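Putative methyltransferase (Porphyromonas gingivalis, PDB 3LL7) is a putative methyltransferase that probably transfers a methyl group from S-adenosylmethionine, its substrate being unknown. Local coordinates at residues T15-A18 and K19-N23; T127-A130 and A131-N134; E197-P200 and F201-S204; F370-S373 and P374-R378. All blocks are in the same frame, centred on the assembly; numbering follows the deposited sequence.

Contact 1: residues T15-A18 and K19-N23; sequences TRWA and KLYAN
Trp17 and Tyr21 meet one turn apart at the C-terminal end of helix 8-20. Their side chains run alongside each other in the same direction. Trp17 CD1 touches Tyr21 CE2 at 3.9 Å. Both rings swing to the backbone-N side of their CB, with CG anti to the carbonyl carbon (chi1 -71° for Trp17, -60° for Tyr21), which sets them next to each other. The backbone at their base is closely knit. Leu20 N bonds Arg16 O at 2.8 Å and nearly straight, and Tyr21 N bonds Trp17 O at 2.9 Å. Trp17 O also lies 3.4 Å from Tyr21 CD2. Tyr21 is the first residue to leave helical angles, and the bond from Ala22 N to Lys19 O is weak.

The outer side is looser. Lys19 runs out from the helix fully extended. Arg16 is exposed too, but its NH1 bends back over one face of the Trp17 indole, 3.4 Å above the ring plane. Leu20 CG sits over the centre of the Tyr21 ring.

Tyr21 OH is hydrogen-bonded to Asp35 N, in the loop before helix 38-57. Trp17 packs on Ile36, Pro37 and Val44, and Ala18 touches Gln47, so this helix end rests against helix 38-57.

Contact 2: residues T127-A130 and A131-N134; sequences TAVA and ARHN
Ala131 N donates to Thr127 O, and three more bonds of the same kind follow, so residues 127-134 form regular alpha-helix throughout. This is helix 125-138, the crossover helix of a beta-alpha-beta unit between strands 117-122 and 144-149. Arg132 N meets Ala128 O at 2.8 Å. His133 N to Val129 O is longer, at 3.2 Å and bent to 146°. Asn134 N to Ala130 O closes the series at 2.7 Å.

Small side chains let the helix lie close to its sheet: Ala128 touches Glu122, and Ala131 touches Tyr120. Arg132 leaves the helix with CG anti to the backbone N (chi1 -160°), then bends at chi3. This brings its guanidinium back along the preceding turn, with Ala128 O over one face and Arg132 NH1 4.2 Å from Val129 CG2. Its NH2 is held by Ile147 O and Thr149 OG1 of strand 144-149.

His133 is buried and gripped at both nitrogens, ND1 by Glu8 of helix 8-20 and NE2 by Ser66 O. These two bonds fix the turn of its ring. Asn134 folds back toward the helix and gives its ND2 to Tyr68 O. Asn134 CG comes within 3.3 Å of Ala130 O, the oxygen that its own backbone N already holds.

Contact 3: residues E197-P200 and F201-S204; sequences ELLP and FCSS
Glu197 O meets the edge of the Phe201 ring, lying in the ring plane 3.6 Å from Phe201 CD2. Helix 191-198 is ending here, passing through a 3-10 turn into the loop before strand 204-209. That strand belongs to the mixed sheet of a domain whose strand order, with 236-244 antiparallel, is consistent with the Rossmann-like class I methyltransferase fold. The carboxylate of Glu197 turns to helix 156-162, where OE2 forms a salt bridge with Lys160.

Leu198 comes next. Leu198 O accepts from Phe201 N at 2.8 Å, a bond spanning three residues, as in a 3-10 turn. The donor stands well above the carbonyl plane, 49° out of it. The leucine side chain is buried on Ile159 and Ile167.

Leu199 is also buried and leans on Leu246. Leu199 CD2 reaches 4.4 Å from Cys202 SG in a light apolar touch.

Pro200 has no N-H to give to the helix. Pro200 CB lies 4.0 Å from Phe201 CD2, and Pro200 O lies over one face of the same ring. Phe201 CG is anti to the carbonyl carbon (chi1 -66°), which turns the ring back so that its edge meets Glu197 O. Beyond it, Cys202 packs on Ile167, and Ser204 enters the sheet through backbone bonds to Asp165 and Ile167. A water lies between Leu199 O, at 2.8 Å, and Ser203 O, at 3.0 Å, within hydrogen-bonding distance of both.

Contact 4: residues F370-S373 and P374-R378; sequences FPLS and PIELR. With EDO (1,2-ethanediol), chain C; EDO (1,2-ethanediol), chain B.
Ser373 and Glu376 face each other as a capping box. It starts helix 374-381, after strand 364-368, in the THUMP-like region. Ser373 OG, the N-cap hydroxyl, stands between its backbone N and carbonyl carbon (chi1 63°) and accepts from Glu376 N at 3.2 Å. Glu376 reaches back with an extended chain, and its OE1 takes Ser373 N at 2.9 Å. That nearly straight bond comes from above the carboxylate plane, 38° out of it. Leu377 N bonds Ser373 O.

The Leu372 side chain slants across that of Glu376, with Leu372 CD2 3.9 Å from Glu376 OE1. On the apolar side, the Leu377 side chain stands roughly perpendicular to that of Phe370, and Leu377 CD2 touches Phe370 CE2 at 4.1 Å. Phe370 stacks edge-to-face with Phe348, and Leu377 is buried on Ile365, Cys367 and Leu403.

Arg378 NE bonds O1 of the 1,2-ethanediol of chain C, probably from the crystallisation liquor, at 2.8 Å; NH2 bonds its O2. NH1 also bonds Met383 O, and NH2 Ala363 O.

Glu376 OE1 accepts from a water at 2.6 Å that bridges to Pro371 O. The box ties up two N-H groups at the helix start. The negative carboxylate probably suits the helix dipole.

In the fold
Contact 2 is the buried one, contact 3 is partly buried, and contacts 1 and 4 lie at the surface. All four are local, but they sit at different points of a helix: contact 2 within one, contacts 1 and 3 at C-terminal ends, contact 4 at an N-terminus. Their chemistry follows. Contact 2 mixes small alanines with polar side chains that bond to neighbouring elements, contact 1 sets two aromatic side chains in apolar touch, contact 3 turns on carbonyls and a water, and contact 4 uses side-chain capping. Contacts 1 and 2 are neighbours, about 5 Å apart at nearest atoms. Contact 4, in the THUMP-like region, is about 47 Å from contact 2 between centres, across the chain's centre.

Contact 1: residues T15-A18 and K19-N23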
loop_
_atom_site.group_PDB
_atom_site.type_symbol
_atom_site.label_atom_id
_atom_site.label_comp_id
_atom_site.label_asym_id
_atom_site.label_seq_id
_atom_site.Cartn_x
_atom_site.Cartn_y
_atom_site.Cartn_z
ATOM N N THR A 15 -20.504 -7.879 -21.694
ATOM C CA THR A 15 -19.870 -6.563 -21.744
ATOM C C THR A 15 -20.486 -5.672 -22.831
ATOM O O THR A 15 -20.589 -4.456 -22.630
ATOM C CB THR A 15 -18.341 -6.649 -21.945
ATOM O OG1 THR A 15 -18.051 -7.382 -23.138
ATOM C CG2 THR A 15 -17.685 -7.398 -20.780
ATOM N N ARG A 16 -20.860 -6.261 -23.975
ATOM C CA ARG A 16 -21.592 -5.484 -25.013
ATOM C C ARG A 16 -22.931 -4.963 -24.437
ATOM O O ARG A 16 -23.275 -3.780 -24.602
ATOM C CB ARG A 16 -21.737 -6.341 -26.285
ATOM C CG ARG A 16 -22.743 -5.874 -27.380
ATOM C CD ARG A 16 -22.720 -6.867 -28.567
ATOM N NE ARG A 16 -23.183 -8.213 -28.203
ATOM C CZ ARG A 16 -24.468 -8.575 -28.139
ATOM N NH1 ARG A 16 -24.795 -9.834 -27.814
ATOM N NH2 ARG A 16 -25.431 -7.699 -28.457
ATOM N N TRP A 17 -23.677 -5.824 -23.730
ATOM C CA TRP A 17 -24.961 -5.385 -23.151
ATOM C C TRP A 17 -24.781 -4.332 -22.030
ATOM O O TRP A 17 -25.563 -3.376 -21.949
ATOM C CB TRP A 17 -25.742 -6.571 -22.602
ATOM C CG TRP A 17 -26.311 -7.498 -23.665
ATOM C CD1 TRP A 17 -26.938 -7.146 -24.855
ATOM C CD2 TRP A 17 -26.348 -8.918 -23.594
ATOM N NE1 TRP A 17 -27.325 -8.298 -25.526
ATOM C CE2 TRP A 17 -26.985 -9.388 -24.766
ATOM C CE3 TRP A 17 -25.895 -9.845 -22.642
ATOM C CZ2 TRP A 17 -27.171 -10.764 -25.029
ATOM C CZ3 TRP A 17 -26.076 -11.227 -22.893
ATOM C CH2 TRP A 17 -26.721 -11.665 -24.082
ATOM N N ALA A 18 -23.751 -4.507 -21.196
ATOM C CA ALA A 18 -23.437 -3.525 -20.121
ATOM C C ALA A 18 -23.165 -2.149 -20.685
ATOM O O ALA A 18 -23.534 -1.136 -20.078
ATOM C CB ALA A 18 -22.237 -3.965 -19.317
ATOM N N LYS A 19 -22.504 -2.116 -21.838
ATOM C CA LYS A 19 -22.245 -0.860 -22.528
ATOM C C LYS A 19 -23.480 -0.296 -23.240
ATOM O O LYS A 19 -23.799 0.897 -23.120
ATOM C CB LYS A 19 -21.097 -1.060 -23.528
ATOM C CG LYS A 19 -20.847 0.135 -24.429
ATOM C CD LYS A 19 -19.558 -0.026 -25.237
ATOM C CE LYS A 19 -19.350 1.170 -26.167
ATOM N NZ LYS A 19 -18.033 1.076 -26.861
ATOM N N LEU A 20 -24.160 -1.148 -24.006
ATOM C CA LEU A 20 -25.356 -0.723 -24.761
ATOM C C LEU A 20 -26.421 -0.165 -23.803
ATOM O O LEU A 20 -27.079 0.835 -24.103
ATOM C CB LEU A 20 -25.925 -1.913 -25.555
ATOM C CG LEU A 20 -27.154 -1.608 -26.407
ATOM C CD1 LEU A 20 -26.804 -0.559 -27.432
ATOM C CD2 LEU A 20 -27.678 -2.880 -27.100
ATOM N N TYR A 21 -26.566 -0.795 -22.637
ATOM C CA TYR A 21 -27.647 -0.436 -21.714
ATOM C C TYR A 21 -27.109 0.279 -20.484
ATOM O O TYR A 21 -27.753 0.296 -19.434
ATOM C CB TYR A 21 -28.487 -1.673 -21.336
ATOM C CG TYR A 21 -29.143 -2.328 -22.531
ATOM C CD1 TYR A 21 -30.137 -1.659 -23.263
ATOM C CD2 TYR A 21 -28.752 -3.608 -22.960
ATOM C CE1 TYR A 21 -30.737 -2.250 -24.372
ATOM C CE2 TYR A 21 -29.352 -4.213 -24.085
ATOM C CZ TYR A 21 -30.342 -3.527 -24.782
ATOM O OH TYR A 21 -30.940 -4.092 -25.898
ATOM N N ALA A 22 -25.944 0.898 -20.647
ATOM C CA ALA A 22 -25.215 1.542 -19.537
ATOM C C ALA A 22 -26.058 2.530 -18.722
ATOM O O ALA A 22 -25.811 2.699 -17.527
ATOM C CB ALA A 22 -23.950 2.229 -20.039
ATOM N N ASN A 23 -27.042 3.156 -19.362
ATOM C CA ASN A 23 -27.829 4.218 -18.707
ATOM C C ASN A 23 -29.013 3.690 -17.881
ATOM O O ASN A 23 -29.760 4.471 -17.273
ATOM C CB ASN A 23 -28.296 5.283 -19.723
ATOM C CG ASN A 23 -29.292 4.740 -20.759
ATOM O OD1 ASN A 23 -29.471 3.522 -20.925
ATOM N ND2 ASN A 23 -29.948 5.659 -21.474
#

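Contact 2: residues T127-A130 and A131-N134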
loop_
_atom_site.group_PDB
_atom_site.type_symbol
_atom_site.label_atom_id
_atom_site.label_comp_id
_atom_site.label_asym_id
_atom_site.label_seq_id
_atom_site.Cartn_x
_atom_site.Cartn_y
_atom_site.Cartn_z
ATOM N N THR A 127 -12.678 -16.307 -10.952
ATOM C CA THR A 127 -11.678 -15.237 -11.041
ATOM C C THR A 127 -10.737 -15.474 -12.211
ATOM O O THR A 127 -10.464 -14.560 -12.970
ATOM C CB THR A 127 -10.877 -15.159 -9.744
ATOM O OG1 THR A 127 -11.797 -15.007 -8.656
ATOM C CG2 THR A 127 -9.887 -13.979 -9.776
ATOM N N ALA A 128 -10.274 -16.721 -12.369
ATOM C CA ALA A 128 -9.370 -17.069 -13.459
ATOM C C ALA A 128 -10.007 -16.863 -14.848
ATOM O O ALA A 128 -9.345 -16.406 -15.782
ATOM C CB ALA A 128 -8.890 -18.545 -13.292
ATOM N N VAL A 129 -11.289 -17.217 -14.989
ATOM C CA VAL A 129 -12.010 -17.052 -16.251
ATOM C C VAL A 129 -11.982 -15.566 -16.655
ATOM O O VAL A 129 -11.729 -15.247 -17.824
ATOM C CB VAL A 129 -13.481 -17.570 -16.180
ATOM C CG1 VAL A 129 -14.243 -17.190 -17.462
ATOM C CG2 VAL A 129 -13.482 -19.143 -16.068
ATOM N N ALA A 130 -12.205 -14.687 -15.685
ATOM C CA ALA A 130 -12.240 -13.251 -15.995
ATOM C C ALA A 130 -10.837 -12.764 -16.430
ATOM O O ALA A 130 -10.694 -11.966 -17.378
ATOM C CB ALA A 130 -12.743 -12.465 -14.795
ATOM N N ALA A 131 -9.814 -13.247 -15.728
ATOM C CA ALA A 131 -8.434 -12.870 -16.009
ATOM C C ALA A 131 -7.999 -13.360 -17.364
ATOM O O ALA A 131 -7.287 -12.678 -18.097
ATOM C CB ALA A 131 -7.497 -13.383 -14.910
ATOM N N ARG A 132 -8.455 -14.557 -17.713
ATOM C CA ARG A 132 -8.182 -15.135 -18.997
ATOM C C ARG A 132 -8.753 -14.225 -20.107
ATOM O O ARG A 132 -8.161 -14.102 -21.174
ATOM C CB ARG A 132 -8.752 -16.579 -19.037
ATOM C CG ARG A 132 -8.168 -17.477 -20.087
ATOM C CD ARG A 132 -8.568 -18.942 -19.883
ATOM N NE ARG A 132 -7.754 -19.559 -18.841
ATOM C CZ ARG A 132 -8.251 -19.981 -17.680
ATOM N NH1 ARG A 132 -9.567 -19.904 -17.437
ATOM N NH2 ARG A 132 -7.442 -20.498 -16.775
ATOM N N HIS A 133 -9.885 -13.573 -19.842
ATOM C CA HIS A 133 -10.469 -12.584 -20.768
ATOM C C HIS A 133 -9.782 -11.192 -20.712
ATOM O O HIS A 133 -9.469 -10.597 -21.755
ATOM C CB HIS A 133 -11.968 -12.435 -20.458
ATOM C CG HIS A 133 -12.653 -11.367 -21.254
ATOM N ND1 HIS A 133 -13.196 -11.595 -22.502
ATOM C CD2 HIS A 133 -12.902 -10.068 -20.968
ATOM C CE1 HIS A 133 -13.743 -10.477 -22.953
ATOM N NE2 HIS A 133 -13.572 -9.538 -22.042
ATOM N N ASN A 134 -9.590 -10.682 -19.501
ATOM C CA ASN A 134 -9.118 -9.313 -19.268
ATOM C C ASN A 134 -7.650 -9.124 -19.584
ATOM O O ASN A 134 -7.256 -8.107 -20.198
ATOM C CB ASN A 134 -9.356 -8.880 -17.821
ATOM C CG ASN A 134 -10.834 -8.709 -17.496
ATOM O OD1 ASN A 134 -11.652 -8.424 -18.375
ATOM N ND2 ASN A 134 -11.168 -8.846 -16.236
#

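Contact 3: residues E197-P200 and F201-S204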
loop_
_atom_site.group_PDB
_atom_site.type_symbol
_atom_site.label_atom_id
_atom_site.label_comp_id
_atom_site.label_asym_id
_atom_site.label_seq_id
_atom_site.Cartn_x
_atom_site.Cartn_y
_atom_site.Cartn_z
ATOM N N GLU A 197 11.357 -24.445 -1.563
ATOM C CA GLU A 197 11.152 -25.214 -2.770
ATOM C C GLU A 197 11.446 -24.430 -4.056
ATOM O O GLU A 197 11.938 -25.010 -5.034
ATOM C CB GLU A 197 9.734 -25.779 -2.805
ATOM C CG GLU A 197 9.571 -26.866 -3.852
ATOM C CD GLU A 197 8.342 -27.724 -3.657
ATOM O OE1 GLU A 197 7.433 -27.336 -2.888
ATOM O OE2 GLU A 197 8.282 -28.787 -4.303
ATOM N N LEU A 198 11.137 -23.133 -4.061
ATOM C CA LEU A 198 11.187 -22.350 -5.299
ATOM C C LEU A 198 12.374 -21.397 -5.491
ATOM O O LEU A 198 12.716 -21.073 -6.627
ATOM C CB LEU A 198 9.846 -21.635 -5.549
ATOM C CG LEU A 198 8.718 -22.604 -5.937
ATOM C CD1 LEU A 198 7.345 -21.912 -5.998
ATOM C CD2 LEU A 198 9.028 -23.306 -7.262
ATOM N N LEU A 199 13.023 -20.971 -4.412
ATOM C CA LEU A 199 14.223 -20.126 -4.559
ATOM C C LEU A 199 15.292 -20.694 -5.511
ATOM O O LEU A 199 15.914 -19.916 -6.250
ATOM C CB LEU A 199 14.838 -19.756 -3.205
ATOM C CG LEU A 199 14.108 -18.644 -2.458
ATOM C CD1 LEU A 199 14.710 -18.440 -1.070
ATOM C CD2 LEU A 199 14.152 -17.357 -3.281
ATOM N N PRO A 200 15.492 -22.042 -5.517
ATOM C CA PRO A 200 16.425 -22.622 -6.478
ATOM C C PRO A 200 16.020 -22.521 -7.956
ATOM O O PRO A 200 16.827 -22.874 -8.824
ATOM C CB PRO A 200 16.472 -24.101 -6.066
ATOM C CG PRO A 200 16.084 -24.096 -4.631
ATOM C CD PRO A 200 15.040 -23.062 -4.543
ATOM N N PHE A 201 14.797 -22.073 -8.241
ATOM C CA PHE A 201 14.280 -22.063 -9.616
ATOM C C PHE A 201 13.839 -20.699 -10.104
ATOM O O PHE A 201 13.106 -20.594 -11.092
ATOM C CB PHE A 201 13.126 -23.057 -9.756
ATOM C CG PHE A 201 13.550 -24.474 -9.594
ATOM C CD1 PHE A 201 14.119 -25.166 -10.666
ATOM C CD2 PHE A 201 13.397 -25.127 -8.373
ATOM C CE1 PHE A 201 14.527 -26.484 -10.529
ATOM C CE2 PHE A 201 13.804 -26.471 -8.229
ATOM C CZ PHE A 201 14.368 -27.139 -9.310
ATOM N N CYS A 202 14.270 -19.660 -9.395
ATOM C CA CYS A 202 14.063 -18.286 -9.820
ATOM C C CYS A 202 15.248 -17.440 -9.367
ATOM O O CYS A 202 16.084 -17.904 -8.568
ATOM C CB CYS A 202 12.739 -17.735 -9.260
ATOM S SG CYS A 202 12.687 -17.603 -7.458
ATOM N N SER A 203 15.352 -16.223 -9.897
ATOM C CA SER A 203 16.354 -15.279 -9.410
ATOM C C SER A 203 15.923 -14.706 -8.063
ATOM O O SER A 203 16.691 -14.760 -7.100
ATOM C CB SER A 203 16.625 -14.162 -10.424
ATOM O OG SER A 203 17.300 -14.667 -11.570
ATOM N N SER A 204 14.694 -14.180 -7.998
ATOM C CA SER A 204 14.119 -13.704 -6.744
ATOM C C SER A 204 12.657 -14.089 -6.567
ATOM O O SER A 204 11.941 -14.283 -7.551
ATOM C CB SER A 204 14.202 -12.179 -6.666
ATOM O OG SER A 204 15.539 -11.761 -6.454
HETATM O O HOH W 1 16.717 -17.327 -5.596
#

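Contact 4: residues F370-S373 and P374-R378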
loop_
_atom_site.group_PDB
_atom_site.type_symbol
_atom_site.label_atom_id
_atom_site.label_comp_id
_atom_site.label_asym_id
_atom_site.label_seq_id
_atom_site.Cartn_x
_atom_site.Cartn_y
_atom_site.Cartn_z
ATOM N N PHE A 370 -0.054 12.110 23.168
ATOM C CA PHE A 370 -0.902 13.117 23.791
ATOM C C PHE A 370 -2.090 12.375 24.431
ATOM O O PHE A 370 -2.547 11.367 23.867
ATOM C CB PHE A 370 -1.390 14.122 22.731
ATOM C CG PHE A 370 -1.894 15.404 23.302
ATOM C CD1 PHE A 370 -1.027 16.305 23.896
ATOM C CD2 PHE A 370 -3.275 15.688 23.278
ATOM C CE1 PHE A 370 -1.532 17.506 24.465
ATOM C CE2 PHE A 370 -3.782 16.873 23.819
ATOM C CZ PHE A 370 -2.908 17.768 24.422
ATOM N N PRO A 371 -2.605 12.884 25.567
ATOM C CA PRO A 371 -3.626 12.077 26.281
ATOM C C PRO A 371 -5.028 12.128 25.643
ATOM O O PRO A 371 -5.908 11.331 26.038
ATOM C CB PRO A 371 -3.634 12.692 27.677
ATOM C CG PRO A 371 -3.246 14.138 27.447
ATOM C CD PRO A 371 -2.109 13.981 26.418
ATOM N N LEU A 372 -5.245 13.059 24.712
ATOM C CA LEU A 372 -6.537 13.136 24.003
ATOM C C LEU A 372 -6.348 12.711 22.552
ATOM O O LEU A 372 -5.259 12.889 22.006
ATOM C CB LEU A 372 -7.076 14.568 24.026
ATOM C CG LEU A 372 -7.329 15.156 25.443
ATOM C CD1 LEU A 372 -7.740 16.605 25.305
ATOM C CD2 LEU A 372 -8.354 14.344 26.218
ATOM N N SER A 373 -7.396 12.185 21.915
ATOM C CA SER A 373 -7.337 11.966 20.472
ATOM C C SER A 373 -7.611 13.303 19.778
ATOM O O SER A 373 -8.092 14.239 20.407
ATOM C CB SER A 373 -8.395 10.962 20.037
ATOM O OG SER A 373 -9.688 11.483 20.320
ATOM N N PRO A 374 -7.320 13.391 18.473
ATOM C CA PRO A 374 -7.631 14.628 17.788
ATOM C C PRO A 374 -9.114 15.017 17.868
ATOM O O PRO A 374 -9.449 16.210 17.997
ATOM C CB PRO A 374 -7.190 14.333 16.329
ATOM C CG PRO A 374 -6.095 13.403 16.469
ATOM C CD PRO A 374 -6.460 12.501 17.660
ATOM N N ILE A 375 -10.011 14.039 17.760
ATOM C CA ILE A 375 -11.440 14.380 17.813
ATOM C C ILE A 375 -11.856 14.863 19.210
ATOM O O ILE A 375 -12.667 15.782 19.336
ATOM C CB ILE A 375 -12.344 13.217 17.295
ATOM C CG1 ILE A 375 -13.792 13.688 17.073
ATOM C CG2 ILE A 375 -12.310 12.001 18.200
ATOM C CD1 ILE A 375 -13.882 14.934 16.191
ATOM N N GLU A 376 -11.266 14.277 20.243
ATOM C CA GLU A 376 -11.509 14.756 21.607
ATOM C C GLU A 376 -10.982 16.176 21.809
ATOM O O GLU A 376 -11.665 17.026 22.393
ATOM C CB GLU A 376 -10.842 13.821 22.631
ATOM C CG GLU A 376 -11.578 12.512 22.728
ATOM C CD GLU A 376 -10.840 11.418 23.506
ATOM O OE1 GLU A 376 -9.611 11.542 23.749
ATOM O OE2 GLU A 376 -11.506 10.408 23.842
ATOM N N LEU A 377 -9.759 16.424 21.342
ATOM C CA LEU A 377 -9.201 17.794 21.349
ATOM C C LEU A 377 -10.130 18.774 20.622
ATOM O O LEU A 377 -10.421 19.850 21.136
ATOM C CB LEU A 377 -7.792 17.774 20.734
ATOM C CG LEU A 377 -6.835 18.968 20.785
ATOM C CD1 LEU A 377 -6.789 19.587 22.173
ATOM C CD2 LEU A 377 -5.402 18.382 20.401
ATOM N N ARG A 378 -10.625 18.388 19.444
ATOM C CA ARG A 378 -11.545 19.221 18.712
ATOM C C ARG A 378 -12.834 19.519 19.480
ATOM O O ARG A 378 -13.266 20.687 19.593
ATOM C CB ARG A 378 -11.893 18.608 17.353
ATOM C CG ARG A 378 -12.812 19.579 16.582
ATOM C CD ARG A 378 -12.974 19.251 15.108
ATOM N NE ARG A 378 -11.715 19.150 14.355
ATOM C CZ ARG A 378 -10.947 20.172 13.955
ATOM N NH1 ARG A 378 -11.233 21.446 14.262
ATOM N NH2 ARG A 378 -9.863 19.903 13.239
HETATM C C1 EDO C . -10.008 15.632 14.398
HETATM O O1 EDO C . -11.225 16.364 14.221
HETATM C C2 EDO C . -9.121 15.744 13.163
HETATM O O2 EDO C . -9.137 17.067 12.604
HETATM C C1 EDO B . -0.881 9.007 19.708
HETATM O O1 EDO B . 0.309 9.419 19.050
HETATM C C2 EDO B . -1.214 9.999 20.812
HETATM O O2 EDO B . -1.014 9.391 22.080
HETATM O O HOH W 2 -8.113 9.613 24.563
#